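Local atomic coordinates of Arf-GAP (Mus musculus, PDB entry 5C79), a protein that acts as a phosphatidylinositol 4,5-bisphosphate-dependent GTPase-activating protein for ARF1 and binds that phospholipid through its PH domain. Residues G66-S71 against Y108-E113. Numbering follows the deposited sequence.
Sequences GILTIS and YHFQAE
The hydrophobic core of the PH-domain beta-sandwich is crossed here by side chains from two of its strands, I70 and L68 of 67-70 reaching over to Y108 and F110 of 106-111. The axes of 67-70 and 108-111 run nearly perpendicular (81°) and come no closer than 12.3 Å, so no backbone pairing joins them and the contact rests on aliphatic groups and aromatic rings. I70 carries most of it through a single methyl. Its CG1 branch lies beside the backbone N, anti to the carbonyl carbon (chi1 -53°), and the extended second torsion carries CD1 toward Y108 and F110, which come from the opposite direction. CD1 sits over one face of the Y108 ring, displaced toward the rim, in a CH-pi contact 3.9 Å from the ring centroid and 21° off its normal. The nearest ring atom is Y108 CE2, 3.7 Å from I70 CD1. The same methyl meets F110 quite differently, at the ring edge and close to its plane, with I70 CD1 3.8 Å from F110 CZ. L68 adds a looser touch, its CD2 lying 4.2 Å from F110 CE2.

All four residues are buried. Around them, L82 packs on both I70 and Y108, L45 and F99 adjoin F110, and R106 makes a cation-pi contact with Y108. The Y108 side chain also comes within about 5 Å of a bound diC4-PtdIns(4,5)P2, so this core reaches close to the lipid site. Such near-orthogonal packing of strands around an aliphatic and aromatic core is characteristic of the PH-domain fold.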
ATOM      1  N   GLY A  66       7.014   5.697  -8.005  1.00 18.36           N
ATOM      2  CA  GLY A  66       5.723   5.257  -8.485  1.00 18.57           C
ATOM      3  C   GLY A  66       5.426   3.788  -8.305  1.00 18.90           C
ATOM      4  O   GLY A  66       4.475   3.280  -8.884  1.00 19.19           O
ATOM      5  N   ILE A  67       6.238   3.129  -7.481  1.00 19.21           N
ATOM      6  CA  ILE A  67       6.134   1.695  -7.229  1.00 19.82           C
ATOM      7  C   ILE A  67       5.974   1.401  -5.734  1.00 18.62           C
ATOM      8  O   ILE A  67       6.721   1.922  -4.924  1.00 19.44           O
ATOM      9  CB  ILE A  67       7.386   0.959  -7.739  1.00 20.07           C
ATOM     10  CG1 ILE A  67       7.535   1.126  -9.248  1.00 23.09           C
ATOM     11  CG2 ILE A  67       7.338  -0.538  -7.435  1.00 20.82           C
ATOM     12  CD1 ILE A  67       8.881   0.666  -9.803  1.00 26.59           C
ATOM     13  N   LEU A  68       5.031   0.520  -5.422  1.00 18.50           N
ATOM     14  CA  LEU A  68       4.871  -0.026  -4.068  1.00 17.58           C
ATOM     15  C   LEU A  68       5.606  -1.367  -4.072  1.00 18.71           C
ATOM     16  O   LEU A  68       5.247  -2.273  -4.835  1.00 18.18           O
ATOM     17  CB  LEU A  68       3.401  -0.257  -3.686  1.00 18.12           C
ATOM     18  CG  LEU A  68       3.175  -0.943  -2.336  1.00 19.08           C
ATOM     19  CD1 LEU A  68       3.770  -0.150  -1.161  1.00 19.65           C
ATOM     20  CD2 LEU A  68       1.705  -1.236  -2.133  1.00 19.53           C
ATOM     21  N   THR A  69       6.601  -1.485  -3.197  1.00 19.65           N
ATOM     22  CA  THR A  69       7.371  -2.721  -3.059  1.00 21.97           C
ATOM     23  C   THR A  69       6.878  -3.377  -1.782  1.00 22.43           C
ATOM     24  O   THR A  69       6.892  -2.738  -0.707  1.00 22.31           O
ATOM     25  CB  THR A  69       8.892  -2.428  -3.061  1.00 24.45           C
ATOM     26  OG1 THR A  69       9.271  -1.965  -4.370  1.00 23.78           O
ATOM     27  CG2 THR A  69       9.715  -3.657  -2.789  1.00 27.29           C
ATOM     28  N   ILE A  70       6.409  -4.627  -1.899  1.00 20.87           N
ATOM     29  CA  ILE A  70       5.870  -5.361  -0.759  1.00 21.14           C
ATOM     30  C   ILE A  70       6.796  -6.557  -0.505  1.00 23.07           C
ATOM     31  O   ILE A  70       6.912  -7.451  -1.350  1.00 21.22           O
ATOM     32  CB  ILE A  70       4.448  -5.904  -0.999  1.00 21.24           C
ATOM     33  CG1 ILE A  70       3.510  -4.803  -1.447  1.00 24.09           C
ATOM     34  CG2 ILE A  70       3.912  -6.529   0.269  1.00 22.32           C
ATOM     35  CD1 ILE A  70       2.256  -5.313  -2.130  1.00 22.83           C
ATOM     36  N   SER A  71       7.419  -6.558   0.662  1.00 23.34           N
ATOM     37  CA  SER A  71       8.367  -7.612   1.010  1.00 26.13           C
ATOM     38  C   SER A  71       7.626  -8.869   1.341  1.00 26.99           C
ATOM     39  O   SER A  71       6.474  -8.872   1.749  1.00 25.45           O
ATOM     40  CB  SER A  71       9.291  -7.190   2.147  1.00 28.57           C
ATOM     41  OG  SER A  71      10.048  -6.050   1.755  1.00 31.90           O
ATOM     42  N   TYR A 108      -5.060  -6.525  -2.940  1.00 20.31           N
ATOM     43  CA  TYR A 108      -4.398  -6.588  -1.655  1.00 20.08           C
ATOM     44  C   TYR A 108      -5.272  -5.971  -0.577  1.00 18.34           C
ATOM     45  O   TYR A 108      -5.847  -4.895  -0.794  1.00 21.56           O
ATOM     46  CB  TYR A 108      -3.072  -5.859  -1.732  1.00 20.68           C
ATOM     47  CG  TYR A 108      -2.009  -6.591  -2.478  1.00 21.57           C
ATOM     48  CD1 TYR A 108      -1.851  -6.428  -3.866  1.00 23.10           C
ATOM     49  CD2 TYR A 108      -1.128  -7.431  -1.806  1.00 21.76           C
ATOM     50  CE1 TYR A 108      -0.851  -7.123  -4.543  1.00 23.81           C
ATOM     51  CE2 TYR A 108      -0.116  -8.097  -2.487  1.00 24.80           C
ATOM     52  CZ  TYR A 108      -0.004  -7.967  -3.853  1.00 23.89           C
ATOM     53  OH  TYR A 108       1.062  -8.624  -4.467  1.00 23.59           O
ATOM     54  N   HIS A 109      -5.404  -6.645   0.571  1.00 17.72           N
ATOM     55  CA  HIS A 109      -6.156  -6.093   1.708  1.00 17.96           C
ATOM     56  C   HIS A 109      -5.123  -5.683   2.725  1.00 17.26           C
ATOM     57  O   HIS A 109      -4.434  -6.550   3.275  1.00 17.53           O
ATOM     58  CB  HIS A 109      -7.116  -7.091   2.341  1.00 20.52           C
ATOM     59  CG  HIS A 109      -8.038  -7.694   1.350  1.00 23.25           C
ATOM     60  ND1 HIS A 109      -8.982  -6.946   0.682  1.00 25.23           N
ATOM     61  CD2 HIS A 109      -8.108  -8.941   0.834  1.00 25.31           C
ATOM     62  CE1 HIS A 109      -9.637  -7.719  -0.163  1.00 26.10           C
ATOM     63  NE2 HIS A 109      -9.125  -8.936  -0.095  1.00 26.52           N
ATOM     64  N   PHE A 110      -5.021  -4.379   2.973  1.00 15.94           N
ATOM     65  CA  PHE A 110      -4.024  -3.845   3.900  1.00 16.79           C
ATOM     66  C   PHE A 110      -4.688  -3.246   5.122  1.00 18.25           C
ATOM     67  O   PHE A 110      -5.853  -2.853   5.080  1.00 18.97           O
ATOM     68  CB  PHE A 110      -3.184  -2.743   3.248  1.00 16.78           C
ATOM     69  CG  PHE A 110      -2.230  -3.221   2.180  1.00 16.94           C
ATOM     70  CD1 PHE A 110      -1.211  -4.127   2.469  1.00 17.54           C
ATOM     71  CD2 PHE A 110      -2.333  -2.749   0.873  1.00 16.65           C
ATOM     72  CE1 PHE A 110      -0.316  -4.520   1.501  1.00 18.21           C
ATOM     73  CE2 PHE A 110      -1.446  -3.143  -0.107  1.00 16.54           C
ATOM     74  CZ  PHE A 110      -0.431  -4.046   0.192  1.00 18.48           C
ATOM     75  N   GLN A 111      -3.934  -3.181   6.201  1.00 18.50           N
ATOM     76  CA  GLN A 111      -4.329  -2.406   7.389  1.00 18.38           C
ATOM     77  C   GLN A 111      -3.133  -1.657   7.922  1.00 18.23           C
ATOM     78  O   GLN A 111      -2.046  -2.231   8.110  1.00 19.85           O
ATOM     79  CB  GLN A 111      -5.010  -3.288   8.427  1.00 19.55           C
ATOM     80  CG  GLN A 111      -5.583  -2.524   9.597  1.00 20.61           C
ATOM     81  CD  GLN A 111      -6.326  -3.398  10.572  1.00 22.24           C
ATOM     82  OE1 GLN A 111      -5.845  -3.685  11.672  1.00 24.50           O
ATOM     83  NE2 GLN A 111      -7.535  -3.795  10.188  1.00 23.10           N
ATOM     84  N   ALA A 112      -3.322  -0.359   8.166  1.00 17.99           N
ATOM     85  CA  ALA A 112      -2.288   0.452   8.803  1.00 20.44           C
ATOM     86  C   ALA A 112      -2.345   0.289  10.329  1.00 22.40           C
ATOM     87  O   ALA A 112      -3.300  -0.224  10.884  1.00 21.51           O
ATOM     88  CB  ALA A 112      -2.476   1.920   8.442  1.00 20.72           C
ATOM     89  N   GLU A 113      -1.326   0.818  10.985  1.00 27.37           N
ATOM     90  CA  GLU A 113      -1.260   0.805  12.478  1.00 31.85           C
ATOM     91  C   GLU A 113      -2.362   1.554  13.213  1.00 31.19           C
ATOM     92  O   GLU A 113      -2.894   1.070  14.221  1.00 32.59           O
ATOM     93  CB  GLU A 113       0.082   1.370  12.918  1.00 36.58           C
ATOM     94  CG  GLU A 113       0.474   1.113  14.374  1.00 43.61           C
ATOM     95  CD  GLU A 113       1.791   1.789  14.730  1.00 50.15           C
ATOM     96  OE1 GLU A 113       2.597   2.104  13.796  1.00 51.59           O
ATOM     97  OE2 GLU A 113       2.019   2.002  15.947  1.00 55.33           O
TER